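D-glycero-alpha-D-manno-heptose 7-phosphate kinase (Campylobacter jejuni subsp. jejuni, PDB 4N3O) catalyses the ATP-dependent phosphorylation of D-glycero-alpha-D-manno-heptose 7-phosphate at C-1, the first step toward GDP-heptose for capsule polysaccharide. Local coordinates at residues T9-R14 against Y165-G170; V126-A131 against E335-W340. One frame throughout, in Å; residues are numbered along the deposited sequence.

Contact 1: T9-R14 against Y165-G170; sequences TQTPLR and YAATFG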
ATOM      1  N   THR A   9     -15.946   2.039   6.618  1.00 30.67           N
ATOM      2  CA  THR A   9     -14.755   2.454   7.343  1.00 31.75           C
ATOM      3  C   THR A   9     -13.597   1.536   6.930  1.00 31.86           C
ATOM      4  O   THR A   9     -13.790   0.358   6.541  1.00 31.12           O
ATOM      5  CB  THR A   9     -14.907   2.462   8.889  1.00 30.86           C
ATOM      6  OG1 THR A   9     -14.956   1.134   9.394  1.00 27.55           O
ATOM      7  CG2 THR A   9     -16.145   3.202   9.312  1.00 33.78           C
ATOM      8  N   GLN A  10     -12.401   2.087   7.035  1.00 30.37           N
ATOM      9  CA  GLN A  10     -11.170   1.390   6.690  1.00 31.89           C
ATOM     10  C   GLN A  10     -10.184   1.738   7.809  1.00 32.28           C
ATOM     11  O   GLN A  10      -9.953   2.915   8.107  1.00 32.61           O
ATOM     12  CB  GLN A  10     -10.706   1.865   5.322  1.00 33.24           C
ATOM     13  CG  GLN A  10      -9.438   1.214   4.843  1.00 41.47           C
ATOM     14  CD  GLN A  10      -9.056   1.618   3.421  1.00 45.18           C
ATOM     15  OE1 GLN A  10      -9.783   2.348   2.724  1.00 40.85           O
ATOM     16  NE2 GLN A  10      -7.913   1.132   2.983  1.00 44.51           N
ATOM     17  N   THR A  11      -9.624   0.713   8.431  1.00 33.06           N
ATOM     18  CA  THR A  11      -8.782   0.871   9.596  1.00 31.36           C
ATOM     19  C   THR A  11      -7.510   0.085   9.388  1.00 31.28           C
ATOM     20  O   THR A  11      -7.550  -1.093   9.089  1.00 31.67           O
ATOM     21  CB  THR A  11      -9.528   0.303  10.827  1.00 36.11           C
ATOM     22  OG1 THR A  11     -10.872   0.831  10.871  1.00 36.46           O
ATOM     23  CG2 THR A  11      -8.781   0.619  12.127  1.00 34.33           C
ATOM     24  N   PRO A  12      -6.361   0.727   9.571  1.00 32.23           N
ATOM     25  CA  PRO A  12      -5.135   0.008   9.317  1.00 31.49           C
ATOM     26  C   PRO A  12      -4.652  -0.866  10.445  1.00 32.03           C
ATOM     27  O   PRO A  12      -4.929  -0.607  11.608  1.00 36.36           O
ATOM     28  CB  PRO A  12      -4.125   1.146   9.104  1.00 32.13           C
ATOM     29  CG  PRO A  12      -4.625   2.242   9.963  1.00 31.72           C
ATOM     30  CD  PRO A  12      -6.120   2.127   9.974  1.00 31.27           C
ATOM     31  N   LEU A  13      -3.913  -1.902  10.080  1.00 34.16           N
ATOM     32  CA  LEU A  13      -3.264  -2.776  11.033  1.00 33.01           C
ATOM     33  C   LEU A  13      -1.958  -2.085  11.404  1.00 33.05           C
ATOM     34  O   LEU A  13      -1.616  -1.037  10.843  1.00 30.39           O
ATOM     35  CB  LEU A  13      -2.993  -4.133  10.409  1.00 35.62           C
ATOM     36  CG  LEU A  13      -4.278  -4.880  10.037  1.00 39.32           C
ATOM     37  CD1 LEU A  13      -3.942  -6.197   9.349  1.00 42.83           C
ATOM     38  CD2 LEU A  13      -5.115  -5.154  11.270  1.00 40.87           C
ATOM     39  N   ARG A  14      -1.222  -2.655  12.338  1.00 33.65           N
ATOM     40  CA  ARG A  14       0.001  -2.028  12.782  1.00 37.01           C
ATOM     41  C   ARG A  14       1.122  -3.004  12.891  1.00 35.93           C
ATOM     42  O   ARG A  14       0.919  -4.193  13.088  1.00 40.12           O
ATOM     43  CB  ARG A  14      -0.169  -1.413  14.174  1.00 39.48           C
ATOM     44  CG  ARG A  14      -0.537  -2.458  15.213  1.00 44.92           C
ATOM     45  CD  ARG A  14       0.230  -2.246  16.501  1.00 48.95           C
ATOM     46  NE  ARG A  14       0.026  -3.335  17.457  1.00 52.44           N
ATOM     47  CZ  ARG A  14       0.546  -4.559  17.324  1.00 55.30           C
ATOM     48  NH1 ARG A  14       1.258  -4.888  16.242  1.00 55.96           N
ATOM     49  NH2 ARG A  14       0.325  -5.475  18.262  1.00 54.79           N
ATOM     50  N   TYR A 165      -4.847   2.932  20.023  1.00 42.86           N
ATOM     51  CA  TYR A 165      -4.371   4.260  19.661  1.00 44.18           C
ATOM     52  C   TYR A 165      -3.736   4.226  18.277  1.00 41.28           C
ATOM     53  O   TYR A 165      -3.886   5.154  17.513  1.00 39.77           O
ATOM     54  CB  TYR A 165      -3.351   4.829  20.665  1.00 45.35           C
ATOM     55  CG  TYR A 165      -3.877   5.133  22.055  1.00 48.82           C
ATOM     56  CD1 TYR A 165      -4.965   5.970  22.241  1.00 50.94           C
ATOM     57  CD2 TYR A 165      -3.219   4.653  23.197  1.00 52.68           C
ATOM     58  CE1 TYR A 165      -5.435   6.277  23.519  1.00 52.16           C
ATOM     59  CE2 TYR A 165      -3.671   4.964  24.473  1.00 53.93           C
ATOM     60  CZ  TYR A 165      -4.784   5.774  24.630  1.00 54.08           C
ATOM     61  OH  TYR A 165      -5.244   6.091  25.895  1.00 54.19           O
ATOM     62  N   ALA A 166      -3.015   3.153  17.970  1.00 41.26           N
ATOM     63  CA  ALA A 166      -2.380   3.021  16.665  1.00 40.80           C
ATOM     64  C   ALA A 166      -3.437   2.964  15.569  1.00 41.05           C
ATOM     65  O   ALA A 166      -3.335   3.664  14.554  1.00 43.40           O
ATOM     66  CB  ALA A 166      -1.521   1.759  16.609  1.00 42.34           C
ATOM     67  N   ALA A 167      -4.446   2.124  15.761  1.00 40.14           N
ATOM     68  CA  ALA A 167      -5.510   1.983  14.763  1.00 40.47           C
ATOM     69  C   ALA A 167      -6.325   3.272  14.577  1.00 40.34           C
ATOM     70  O   ALA A 167      -6.695   3.625  13.465  1.00 40.46           O
ATOM     71  CB  ALA A 167      -6.424   0.841  15.145  1.00 40.86           C
ATOM     72  N   THR A 168      -6.592   3.970  15.669  1.00 41.07           N
ATOM     73  CA  THR A 168      -7.390   5.193  15.628  1.00 42.66           C
ATOM     74  C   THR A 168      -6.614   6.408  15.102  1.00 41.60           C
ATOM     75  O   THR A 168      -7.103   7.131  14.218  1.00 40.36           O
ATOM     76  CB  THR A 168      -7.938   5.522  17.035  1.00 45.36           C
ATOM     77  OG1 THR A 168      -8.890   4.527  17.439  1.00 45.51           O
ATOM     78  CG2 THR A 168      -8.624   6.838  17.027  1.00 48.64           C
ATOM     79  N   PHE A 169      -5.417   6.624  15.653  1.00 40.04           N
ATOM     80  CA  PHE A 169      -4.583   7.767  15.302  1.00 39.82           C
ATOM     81  C   PHE A 169      -3.680   7.521  14.114  1.00 38.46           C
ATOM     82  O   PHE A 169      -3.380   8.439  13.380  1.00 38.26           O
ATOM     83  CB  PHE A 169      -3.756   8.236  16.507  1.00 41.26           C
ATOM     84  CG  PHE A 169      -4.564   8.951  17.548  1.00 44.55           C
ATOM     85  CD1 PHE A 169      -5.290   8.246  18.499  1.00 46.13           C
ATOM     86  CD2 PHE A 169      -4.612  10.347  17.571  1.00 48.93           C
ATOM     87  CE1 PHE A 169      -6.049   8.913  19.458  1.00 49.00           C
ATOM     88  CE2 PHE A 169      -5.364  11.024  18.533  1.00 52.15           C
ATOM     89  CZ  PHE A 169      -6.089  10.300  19.476  1.00 51.18           C
ATOM     90  N   GLY A 170      -3.208   6.298  13.941  1.00 37.65           N
ATOM     91  CA  GLY A 170      -2.369   6.001  12.793  1.00 37.89           C
ATOM     92  C   GLY A 170      -1.016   6.684  12.817  1.00 37.00           C
ATOM     93  O   GLY A 170      -0.686   7.407  13.758  1.00 36.49           O
TER

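Contact 2: V126-A131 against E335-W340; sequences VIKAFA and EGVKSW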
ATOM      1  N   VAL A 126     -15.435  -0.833  13.562  1.00 35.64           N
ATOM      2  CA  VAL A 126     -16.873  -1.002  13.758  1.00 34.52           C
ATOM      3  C   VAL A 126     -17.470   0.163  14.570  1.00 36.88           C
ATOM      4  O   VAL A 126     -18.483   0.777  14.174  1.00 35.34           O
ATOM      5  CB  VAL A 126     -17.131  -2.345  14.434  1.00 35.38           C
ATOM      6  CG1 VAL A 126     -18.594  -2.511  14.761  1.00 36.57           C
ATOM      7  CG2 VAL A 126     -16.634  -3.471  13.530  1.00 36.05           C
ATOM      8  N   ILE A 127     -16.830   0.480  15.692  1.00 36.33           N
ATOM      9  CA  ILE A 127     -17.266   1.586  16.519  1.00 37.64           C
ATOM     10  C   ILE A 127     -17.360   2.832  15.657  1.00 38.08           C
ATOM     11  O   ILE A 127     -18.335   3.564  15.727  1.00 38.09           O
ATOM     12  CB  ILE A 127     -16.290   1.826  17.692  1.00 39.86           C
ATOM     13  CG1 ILE A 127     -16.427   0.694  18.721  1.00 42.68           C
ATOM     14  CG2 ILE A 127     -16.600   3.142  18.375  1.00 41.03           C
ATOM     15  CD1 ILE A 127     -15.343   0.651  19.780  1.00 41.78           C
ATOM     16  N   LYS A 128     -16.343   3.060  14.825  1.00 39.20           N
ATOM     17  CA  LYS A 128     -16.301   4.242  13.941  1.00 36.84           C
ATOM     18  C   LYS A 128     -17.441   4.247  12.946  1.00 36.67           C
ATOM     19  O   LYS A 128     -17.948   5.294  12.581  1.00 40.78           O
ATOM     20  CB  LYS A 128     -14.969   4.284  13.200  1.00 36.95           C
ATOM     21  CG  LYS A 128     -14.781   5.480  12.298  1.00 37.90           C
ATOM     22  CD  LYS A 128     -14.723   6.807  13.040  1.00 39.76           C
ATOM     23  CE  LYS A 128     -14.561   7.922  12.036  1.00 40.95           C
ATOM     24  NZ  LYS A 128     -14.529   9.243  12.690  1.00 47.61           N
ATOM     25  N   ALA A 129     -17.848   3.069  12.507  1.00 37.09           N
ATOM     26  CA  ALA A 129     -18.956   2.965  11.583  1.00 38.41           C
ATOM     27  C   ALA A 129     -20.250   3.454  12.255  1.00 40.79           C
ATOM     28  O   ALA A 129     -21.017   4.211  11.670  1.00 39.22           O
ATOM     29  CB  ALA A 129     -19.105   1.531  11.121  1.00 40.30           C
ATOM     30  N   PHE A 130     -20.474   3.020  13.492  1.00 42.13           N
ATOM     31  CA  PHE A 130     -21.659   3.439  14.254  1.00 42.30           C
ATOM     32  C   PHE A 130     -21.629   4.930  14.571  1.00 42.57           C
ATOM     33  O   PHE A 130     -22.642   5.607  14.482  1.00 44.45           O
ATOM     34  CB  PHE A 130     -21.780   2.641  15.569  1.00 43.54           C
ATOM     35  CG  PHE A 130     -22.311   1.255  15.390  1.00 42.96           C
ATOM     36  CD1 PHE A 130     -23.658   1.058  15.119  1.00 44.58           C
ATOM     37  CD2 PHE A 130     -21.493   0.157  15.520  1.00 42.78           C
ATOM     38  CE1 PHE A 130     -24.164  -0.210  14.944  1.00 45.72           C
ATOM     39  CE2 PHE A 130     -21.993  -1.118  15.358  1.00 44.10           C
ATOM     40  CZ  PHE A 130     -23.332  -1.304  15.070  1.00 45.75           C
ATOM     41  N   ALA A 131     -20.459   5.432  14.953  1.00 51.38           N
ATOM     42  CA  ALA A 131     -20.298   6.839  15.284  1.00 51.16           C
ATOM     43  C   ALA A 131     -20.636   7.768  14.108  1.00 51.99           C
ATOM     44  O   ALA A 131     -21.315   8.777  14.285  1.00 54.21           O
ATOM     45  CB  ALA A 131     -18.881   7.098  15.774  1.00 50.46           C
ATOM     46  N   GLU A 335      -2.589   8.053   8.078  1.00 51.70           N
ATOM     47  CA  GLU A 335      -3.866   8.097   8.760  1.00 54.27           C
ATOM     48  C   GLU A 335      -4.206   6.866   9.562  1.00 46.07           C
ATOM     49  O   GLU A 335      -3.714   5.770   9.311  1.00 44.08           O
ATOM     50  CB  GLU A 335      -5.016   8.279   7.739  1.00 62.77           C
ATOM     51  CG  GLU A 335      -5.415   9.711   7.417  1.00 76.12           C
ATOM     52  CD  GLU A 335      -6.716   9.783   6.606  1.00 86.42           C
ATOM     53  OE1 GLU A 335      -6.761   9.240   5.476  1.00 95.78           O
ATOM     54  OE2 GLU A 335      -7.694  10.402   7.092  1.00 86.99           O
ATOM     55  N   GLY A 336      -5.110   7.071  10.507  1.00 44.31           N
ATOM     56  CA  GLY A 336      -5.692   5.988  11.277  1.00 44.04           C
ATOM     57  C   GLY A 336      -7.032   5.700  10.597  1.00 42.77           C
ATOM     58  O   GLY A 336      -7.179   5.908   9.380  1.00 40.38           O
ATOM     59  N   VAL A 337      -8.022   5.273  11.378  1.00 41.15           N
ATOM     60  CA  VAL A 337      -9.324   4.928  10.830  1.00 39.12           C
ATOM     61  C   VAL A 337      -9.946   6.056  10.012  1.00 39.68           C
ATOM     62  O   VAL A 337      -9.926   7.206  10.425  1.00 39.37           O
ATOM     63  CB  VAL A 337     -10.320   4.528  11.944  1.00 38.65           C
ATOM     64  CG1 VAL A 337     -10.666   5.717  12.823  1.00 38.56           C
ATOM     65  CG2 VAL A 337     -11.577   3.921  11.343  1.00 37.04           C
ATOM     66  N   LYS A 338     -10.454   5.727   8.825  1.00 41.27           N
ATOM     67  CA  LYS A 338     -11.164   6.724   8.025  1.00 43.14           C
ATOM     68  C   LYS A 338     -12.565   6.180   7.721  1.00 36.81           C
ATOM     69  O   LYS A 338     -12.781   4.982   7.727  1.00 35.34           O
ATOM     70  CB  LYS A 338     -10.435   7.112   6.725  1.00 48.63           C
ATOM     71  CG  LYS A 338     -10.476   6.098   5.593  1.00 53.88           C
ATOM     72  CD  LYS A 338      -9.168   5.361   5.376  1.00 59.82           C
ATOM     73  CE  LYS A 338      -8.169   6.277   4.694  1.00 59.97           C
ATOM     74  NZ  LYS A 338      -6.913   5.555   4.387  1.00 60.25           N
ATOM     75  N   SER A 339     -13.517   7.066   7.488  1.00 35.56           N
ATOM     76  CA  SER A 339     -14.871   6.648   7.169  1.00 35.85           C
ATOM     77  C   SER A 339     -15.488   7.586   6.186  1.00 35.01           C
ATOM     78  O   SER A 339     -15.091   8.732   6.094  1.00 35.39           O
ATOM     79  CB  SER A 339     -15.740   6.681   8.409  1.00 36.23           C
ATOM     80  OG  SER A 339     -15.799   8.004   8.846  1.00 38.24           O
ATOM     81  N   TRP A 340     -16.491   7.094   5.475  1.00 35.67           N
ATOM     82  CA  TRP A 340     -17.220   7.895   4.515  1.00 37.29           C
ATOM     83  C   TRP A 340     -18.601   7.314   4.334  1.00 39.29           C
ATOM     84  O   TRP A 340     -18.848   6.163   4.666  1.00 39.20           O
ATOM     85  CB  TRP A 340     -16.468   7.983   3.173  1.00 37.11           C
ATOM     86  CG  TRP A 340     -16.234   6.661   2.430  1.00 35.97           C
ATOM     87  CD1 TRP A 340     -16.959   6.180   1.378  1.00 36.21           C
ATOM     88  CD2 TRP A 340     -15.184   5.710   2.654  1.00 33.70           C
ATOM     89  NE1 TRP A 340     -16.429   4.998   0.931  1.00 35.65           N
ATOM     90  CE2 TRP A 340     -15.333   4.687   1.694  1.00 34.74           C
ATOM     91  CE3 TRP A 340     -14.132   5.625   3.569  1.00 33.76           C
ATOM     92  CZ2 TRP A 340     -14.488   3.575   1.645  1.00 32.66           C
ATOM     93  CZ3 TRP A 340     -13.278   4.520   3.508  1.00 31.45           C
ATOM     94  CH2 TRP A 340     -13.463   3.517   2.557  1.00 30.64           C
TER

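Contact 1: T9-R14 against Y165-G170
Thr11, Pro12 and Arg14 of strand 6-21 pack against Ala166 and Ala167 of helix 162-169 in a buried helix-on-sheet contact near the geometric centre of the chain. The short axes approach to 7.4 Å and run at 137° to each other, and the two alanines, with methyls for side chains, let the strand come this near. Ala167 does most of the touching. Its CB meets CG2 of Thr11 at 3.8 Å; a chi1 of -49° leaves OG1 beside the backbone N and CG2 anti to it, which turns the methyl to the helix. The same Ala167 CB also lies 4.1 Å from Pro12 O. From the ring of Pro12, CD rests 3.8 Å from Ala167 O, a van der Waals approach. Farther along, Arg14 lays its CB 4.2 Å from the CB of Ala166, and the near, aliphatic part of the side chain lies against this methyl. The guanidinium end reaches toward the start of the helix, where Arg14 NE forms a salt bridge with Asp163 in its first turn. By similarity Arg14 is the transition-state stabiliser and Asp163 the proton acceptor, so the apolar seam sets the strand and the helix side by side next to the probable catalytic Arg-Asp pair of a GHMP kinase.

Contact 2: V126-A131 against E335-W340
Where helix 118-134 packs on one face of the large mixed sheet of the GHMP kinase N-terminal domain, its Lys128, directed at segment 335-340, meets Val337, just before the C-terminal strand 338-341, and Ser339 within it. Going along the helix, Val126 and Ile127 turn to other neighbours: Val126 packs on helix 82-96 and Ile127 on helices 82-96 and 140-153. Lys128 then carries the contact with its aliphatic chain. CG extends anti to the backbone N (chi1 -178°) and comes 3.7 Å from Val337 CG2, with the two side chains crossing at a slant; Lys128 CB adds a second touch to the same methyl at 3.9 Å. A bend at chi2 (65°) then carries the chain along past Ser339. Beyond it the ammonium group has a long, weak ion pair with Glu140. Ala129 and Phe130 face strand 42-50, and Phe130 also sets its ring edge-to-face with Phe102. The strand side is tied into the sheet by backbone bonding of Lys338 with Gln10, while Trp340 NE1 hydrogen-bonds Glu197 of the second subunit. Ser339 has a weak hydrogen bond from OG to Glu132, one helical turn beyond Lys128. Next to that polar link, the closest approach between the two segments brings Lys128 CE to 3.4 Å from Ser339 OG.

Overall arrangement
Contact 1 is the deeper of the two, apolar and close to the chain's centre; contact 2 is only partly buried and joins a lysine's methylenes to a valine and a serine. The centres of the two contacts are about 9 Å apart. Both use the same mixed sheet, through neighbouring antiparallel strands 6-21 and 338-341, but against different helices. They touch directly: Thr11 OG1 packs 3.2 Å from Val337 CG2, and Thr9 CG2 packs 3.6 Å from Ser339 CB. The polar ends differ with place: Arg14 in contact 1 points into the probable active site, whereas the charged groups of contact 2 have long or weak partners away from it.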